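Local coordinates for protein exocyst complex component EXO70 (Saccharomyces cerevisiae, PDB 2PFV) that tethers secretory vesicles to sites of exocytosis as part of the exocyst complex and takes part in assembling that complex, at residues E20-E25 with L71-Q76; I215-I220 with K262-Y267. One frame throughout, in Å; residues are numbered along the deposited sequence.

Contact 1 (E20-E25 with L71-Q76); sequences EASKYE and LTHLEQ
His73 and Glu25 reach for each other with matching first torsions: CG of His73 points opposite the backbone N about the CA-CB bond (chi1 -176°), and Glu25 takes the same course and then runs on extended, which lets both side chains bridge the space between their helices. The imidazole presents its NE2 corner to the carboxylate, whose carbon lies in the ring plane at the edge. NE2 of His73 donates a weak but nearly straight hydrogen bond to OE2 of Glu25, 3.3 Å long, with the carboxylate plane turned 48° from the ring. Such reach suits the pair, since the axes of the two short helical segments come no closer than 10.9 Å and run roughly parallel, 23° apart. This is helix packing at the N-terminal end of the Exo70 rod, where helix 14-29 lies beside helix 65-93 and helix 37-55 touches Tyr24. Where the backbones come nearest, Ala21 suits the buried spot by being small: its CB meets CD1 of Leu74 at 3.6 Å. Ser22 borders the ring, OG lying 4.2 Å from CE1 of His73 near the ring plane, while making a weak hydrogen bond back to Ala18 O in its own helix. An alanine in place of Glu25 would probably leave His73 NE2 without this acceptor and the imidazole freer to turn. Glu25 OE2 also faces Arg80 in a long, weak ion pair.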
loop_
_atom_site.group_PDB
_atom_site.type_symbol
_atom_site.label_atom_id
_atom_site.label_comp_id
_atom_site.label_asym_id
_atom_site.label_seq_id
_atom_site.Cartn_x
_atom_site.Cartn_y
_atom_site.Cartn_z
ATOM N N GLU A 20 34.045 64.961 -2.376
ATOM C CA GLU A 20 34.142 63.609 -2.913
ATOM C C GLU A 20 32.812 62.873 -2.752
ATOM O O GLU A 20 32.349 62.197 -3.672
ATOM C CB GLU A 20 35.237 62.826 -2.189
ATOM C CG GLU A 20 36.596 62.862 -2.857
ATOM C CD GLU A 20 37.085 61.474 -3.229
ATOM O OE1 GLU A 20 37.258 60.632 -2.318
ATOM O OE2 GLU A 20 37.294 61.218 -4.437
ATOM N N ALA A 21 32.203 63.016 -1.578
ATOM C CA ALA A 21 30.936 62.365 -1.284
ATOM C C ALA A 21 29.825 62.807 -2.224
ATOM O O ALA A 21 29.095 61.977 -2.761
ATOM C CB ALA A 21 30.532 62.632 0.153
ATOM N N SER A 22 29.693 64.116 -2.415
ATOM C CA SER A 22 28.663 64.655 -3.295
ATOM C C SER A 22 28.849 64.129 -4.703
ATOM O O SER A 22 27.890 63.970 -5.454
ATOM C CB SER A 22 28.711 66.180 -3.297
ATOM O OG SER A 22 28.199 66.684 -2.074
ATOM N N LYS A 23 30.098 63.858 -5.051
ATOM C CA LYS A 23 30.433 63.327 -6.356
ATOM C C LYS A 23 29.871 61.902 -6.437
ATOM O O LYS A 23 29.135 61.558 -7.370
ATOM C CB LYS A 23 31.952 63.321 -6.510
ATOM C CG LYS A 23 32.457 63.056 -7.905
ATOM C CD LYS A 23 33.993 63.092 -7.946
ATOM C CE LYS A 23 34.545 64.455 -7.538
ATOM N NZ LYS A 23 36.043 64.521 -7.618
ATOM N N TYR A 24 30.211 61.077 -5.448
ATOM C CA TYR A 24 29.733 59.701 -5.419
ATOM C C TYR A 24 28.212 59.647 -5.414
ATOM O O TYR A 24 27.612 58.732 -5.976
ATOM C CB TYR A 24 30.268 58.973 -4.186
ATOM C CG TYR A 24 31.748 58.715 -4.238
ATOM C CD1 TYR A 24 32.339 58.187 -5.386
ATOM C CD2 TYR A 24 32.563 59.013 -3.148
ATOM C CE1 TYR A 24 33.711 57.965 -5.453
ATOM C CE2 TYR A 24 33.942 58.795 -3.200
ATOM C CZ TYR A 24 34.510 58.273 -4.356
ATOM O OH TYR A 24 35.869 58.056 -4.412
ATOM N N GLU A 25 27.600 60.640 -4.781
ATOM C CA GLU A 25 26.150 60.709 -4.683
ATOM C C GLU A 25 25.497 60.880 -6.052
ATOM O O GLU A 25 24.495 60.222 -6.364
ATOM C CB GLU A 25 25.756 61.856 -3.758
ATOM C CG GLU A 25 24.256 62.008 -3.538
ATOM C CD GLU A 25 23.941 62.970 -2.403
ATOM O OE1 GLU A 25 24.528 64.078 -2.382
ATOM O OE2 GLU A 25 23.109 62.623 -1.533
ATOM N N LEU A 71 29.367 63.287 8.513
ATOM C CA LEU A 71 29.088 61.995 9.134
ATOM C C LEU A 71 27.664 61.531 8.806
ATOM O O LEU A 71 27.447 60.399 8.373
ATOM C CB LEU A 71 29.253 62.078 10.658
ATOM C CG LEU A 71 30.682 62.138 11.200
ATOM C CD1 LEU A 71 30.664 62.182 12.741
ATOM C CD2 LEU A 71 31.453 60.901 10.714
ATOM N N THR A 72 26.699 62.418 9.014
ATOM C CA THR A 72 25.298 62.104 8.765
ATOM C C THR A 72 25.036 61.899 7.276
ATOM O O THR A 72 24.267 61.019 6.867
ATOM C CB THR A 72 24.393 63.247 9.277
ATOM O OG1 THR A 72 24.713 63.528 10.645
ATOM C CG2 THR A 72 22.927 62.855 9.180
ATOM N N HIS A 73 25.675 62.725 6.462
ATOM C CA HIS A 73 25.500 62.615 5.032
ATOM C C HIS A 73 25.972 61.239 4.570
ATOM O O HIS A 73 25.240 60.523 3.897
ATOM C CB HIS A 73 26.282 63.713 4.312
ATOM C CG HIS A 73 26.063 63.717 2.833
ATOM N ND1 HIS A 73 26.958 64.271 1.946
ATOM C CD2 HIS A 73 25.049 63.220 2.085
ATOM C CE1 HIS A 73 26.507 64.113 0.714
ATOM N NE2 HIS A 73 25.350 63.479 0.770
ATOM N N LEU A 74 27.188 60.852 4.942
ATOM C CA LEU A 74 27.695 59.537 4.539
ATOM C C LEU A 74 26.781 58.430 5.057
ATOM O O LEU A 74 26.372 57.532 4.304
ATOM C CB LEU A 74 29.125 59.323 5.060
ATOM C CG LEU A 74 30.320 59.671 4.150
ATOM C CD1 LEU A 74 29.962 60.751 3.135
ATOM C CD2 LEU A 74 31.484 60.121 5.018
ATOM N N GLU A 75 26.447 58.486 6.343
ATOM C CA GLU A 75 25.583 57.466 6.918
ATOM C C GLU A 75 24.258 57.317 6.165
ATOM O O GLU A 75 23.860 56.215 5.794
ATOM C CB GLU A 75 25.298 57.787 8.388
ATOM C CG GLU A 75 26.532 57.701 9.273
ATOM C CD GLU A 75 26.373 58.444 10.595
ATOM O OE1 GLU A 75 27.382 58.579 11.320
ATOM O OE2 GLU A 75 25.243 58.892 10.904
ATOM N N GLN A 76 23.575 58.427 5.936
ATOM C CA GLN A 76 22.289 58.367 5.261
ATOM C C GLN A 76 22.376 57.962 3.791
ATOM O O GLN A 76 21.545 57.194 3.315
ATOM C CB GLN A 76 21.565 59.700 5.421
ATOM C CG GLN A 76 21.235 59.991 6.881
ATOM C CD GLN A 76 20.364 58.923 7.484
ATOM O OE1 GLN A 76 20.448 58.644 8.679
ATOM N NE2 GLN A 76 19.509 58.312 6.660
#

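Contact 2 (I215-I220 with K262-Y267); sequences ILSPLI and KELQNY
Ser217 and Gln265 mark the closest backbone approach (CA to CA 6.1 Å), where the irregular loop joining helix 245-258 to helix 267-296 folds back on helix 208-236 in the C-terminal helical region of Exo70. The helix is kinked just after Ser217: Pro218 has no N-H to give, and the N of Leu219 makes no bond to the turn before. The carbonyl O of Ser217 accepts a nearly straight hydrogen bond from ND2 of Asn266, 2.9 Å long; the donor sits 51° out of the carbonyl plane, the oxygen almost in the amide plane. Chi1 of Asn266 (50°) sets CG between the backbone N and the carbonyl carbon, and from there ND2 meets Ser217 while OD1 lies 3.4 Å from CG2 of Ile220. The small hydroxyl of Ser217, bonded also to Ser213 O, accepts a weak hydrogen bond from Gln265 N. Beside these polar contacts, Leu264 sends CD2 to CG1 of Ile220 at 3.9 Å. Lys262 lays its aliphatic CD across CD1 of Leu216 at 4.0 Å, while NZ bonds to Ser258 O. The chemistry thus sets polar grips on Ser217 beside an apolar seam, with OD1 of Asn266, buried without a polar partner in the model, probably costing some stability.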
loop_
_atom_site.group_PDB
_atom_site.type_symbol
_atom_site.label_atom_id
_atom_site.label_comp_id
_atom_site.label_asym_id
_atom_site.label_seq_id
_atom_site.Cartn_x
_atom_site.Cartn_y
_atom_site.Cartn_z
ATOM N N ILE A 215 12.888 27.623 3.592
ATOM C CA ILE A 215 12.018 27.731 2.431
ATOM C C ILE A 215 11.145 26.492 2.253
ATOM O O ILE A 215 10.014 26.588 1.785
ATOM C CB ILE A 215 12.849 27.924 1.135
ATOM C CG1 ILE A 215 13.658 29.225 1.216
ATOM C CG2 ILE A 215 11.919 27.939 -0.091
ATOM C CD1 ILE A 215 14.596 29.433 0.029
ATOM N N LEU A 216 11.669 25.331 2.632
ATOM C CA LEU A 216 10.939 24.078 2.470
ATOM C C LEU A 216 10.045 23.677 3.634
ATOM O O LEU A 216 8.974 23.103 3.426
ATOM C CB LEU A 216 11.919 22.940 2.183
ATOM C CG LEU A 216 12.813 23.066 0.948
ATOM C CD1 LEU A 216 13.663 21.801 0.815
ATOM C CD2 LEU A 216 11.957 23.265 -0.304
ATOM N N SER A 217 10.481 23.968 4.854
ATOM C CA SER A 217 9.699 23.603 6.031
ATOM C C SER A 217 8.247 24.057 5.958
ATOM O O SER A 217 7.341 23.303 6.307
ATOM C CB SER A 217 10.361 24.141 7.305
ATOM O OG SER A 217 11.594 23.476 7.539
ATOM N N PRO A 218 8.001 25.297 5.513
ATOM C CA PRO A 218 6.601 25.725 5.438
ATOM C C PRO A 218 5.809 24.851 4.464
ATOM O O PRO A 218 4.660 24.491 4.728
ATOM C CB PRO A 218 6.713 27.172 4.970
ATOM C CG PRO A 218 8.009 27.613 5.598
ATOM C CD PRO A 218 8.911 26.437 5.311
ATOM N N LEU A 219 6.433 24.504 3.343
ATOM C CA LEU A 219 5.785 23.671 2.336
ATOM C C LEU A 219 5.438 22.312 2.947
ATOM O O LEU A 219 4.348 21.782 2.746
ATOM C CB LEU A 219 6.716 23.477 1.137
ATOM C CG LEU A 219 7.421 24.725 0.595
ATOM C CD1 LEU A 219 8.205 24.364 -0.660
ATOM C CD2 LEU A 219 6.400 25.802 0.288
ATOM N N ILE A 220 6.386 21.762 3.693
ATOM C CA ILE A 220 6.216 20.478 4.351
ATOM C C ILE A 220 5.110 20.557 5.397
ATOM O O ILE A 220 4.329 19.624 5.565
ATOM C CB ILE A 220 7.530 20.045 5.033
ATOM C CG1 ILE A 220 8.582 19.732 3.966
ATOM C CG2 ILE A 220 7.285 18.860 5.953
ATOM C CD1 ILE A 220 8.181 18.640 3.008
ATOM N N LYS A 262 18.856 16.531 3.133
ATOM C CA LYS A 262 18.468 17.910 3.416
ATOM C C LYS A 262 18.077 18.100 4.876
ATOM O O LYS A 262 17.374 17.275 5.459
ATOM C CB LYS A 262 17.295 18.339 2.523
ATOM C CG LYS A 262 17.614 18.409 1.035
ATOM C CD LYS A 262 16.396 18.876 0.246
ATOM C CE LYS A 262 16.663 18.928 -1.258
ATOM N NZ LYS A 262 16.978 17.587 -1.833
ATOM N N GLU A 263 18.545 19.189 5.467
ATOM C CA GLU A 263 18.222 19.492 6.848
ATOM C C GLU A 263 16.831 20.111 6.867
ATOM O O GLU A 263 16.479 20.888 5.976
ATOM C CB GLU A 263 19.231 20.480 7.423
ATOM C CG GLU A 263 18.742 21.047 8.624
ATOM N N LEU A 264 16.039 19.765 7.877
ATOM C CA LEU A 264 14.687 20.291 7.980
ATOM C C LEU A 264 14.357 20.659 9.421
ATOM O O LEU A 264 14.978 20.159 10.354
ATOM C CB LEU A 264 13.684 19.252 7.473
ATOM C CG LEU A 264 12.552 19.778 6.593
ATOM C CD1 LEU A 264 13.137 20.355 5.308
ATOM C CD2 LEU A 264 11.581 18.651 6.276
ATOM N N GLN A 265 13.374 21.536 9.593
ATOM C CA GLN A 265 12.963 21.965 10.920
ATOM C C GLN A 265 11.880 21.037 11.447
ATOM O O GLN A 265 11.973 20.519 12.558
ATOM C CB GLN A 265 12.402 23.387 10.876
ATOM C CG GLN A 265 13.264 24.395 10.146
ATOM C CD GLN A 265 12.716 25.803 10.268
ATOM O OE1 GLN A 265 11.530 26.044 10.034
ATOM N NE2 GLN A 265 13.579 26.745 10.633
ATOM N N ASN A 266 10.850 20.838 10.631
ATOM C CA ASN A 266 9.717 19.998 10.996
ATOM C C ASN A 266 9.713 18.626 10.325
ATOM O O ASN A 266 8.689 18.195 9.794
ATOM C CB ASN A 266 8.415 20.727 10.661
ATOM C CG ASN A 266 8.399 21.267 9.246
ATOM O OD1 ASN A 266 8.939 20.651 8.324
ATOM N ND2 ASN A 266 7.766 22.418 9.062
ATOM N N TYR A 267 10.850 17.939 10.349
ATOM C CA TYR A 267 10.934 16.615 9.740
ATOM C C TYR A 267 10.048 15.663 10.541
ATOM O O TYR A 267 9.593 14.634 10.035
ATOM C CB TYR A 267 12.381 16.112 9.752
ATOM C CG TYR A 267 12.612 14.918 8.853
ATOM C CD1 TYR A 267 12.503 15.037 7.467
ATOM C CD2 TYR A 267 12.910 13.664 9.386
ATOM C CE1 TYR A 267 12.682 13.936 6.632
ATOM C CE2 TYR A 267 13.090 12.550 8.559
ATOM C CZ TYR A 267 12.973 12.695 7.184
ATOM O OH TYR A 267 13.133 11.602 6.364
#

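From the N terminus, the chain runs through helix 14-29, passes through helix 37-55 and enters helix 65-93, where contact 1 closes a loop of 45 residues, mostly helical. Well over a hundred residues later helix 208-236 begins; the chain then passes through helix 245-258, and contact 2 brings the following loop back onto helix 208-236, just ahead of helix 267-296. The two closures are in series, neither nesting nor crossing. Contact 1 joins two helices of the N-terminal region, whereas contact 2 fixes an interhelical connection in the C-terminal one. Their centres lie 43 Å apart and their nearest atoms about 29 Å; the two contacts do not touch and lie in separate parts of the elongated chain.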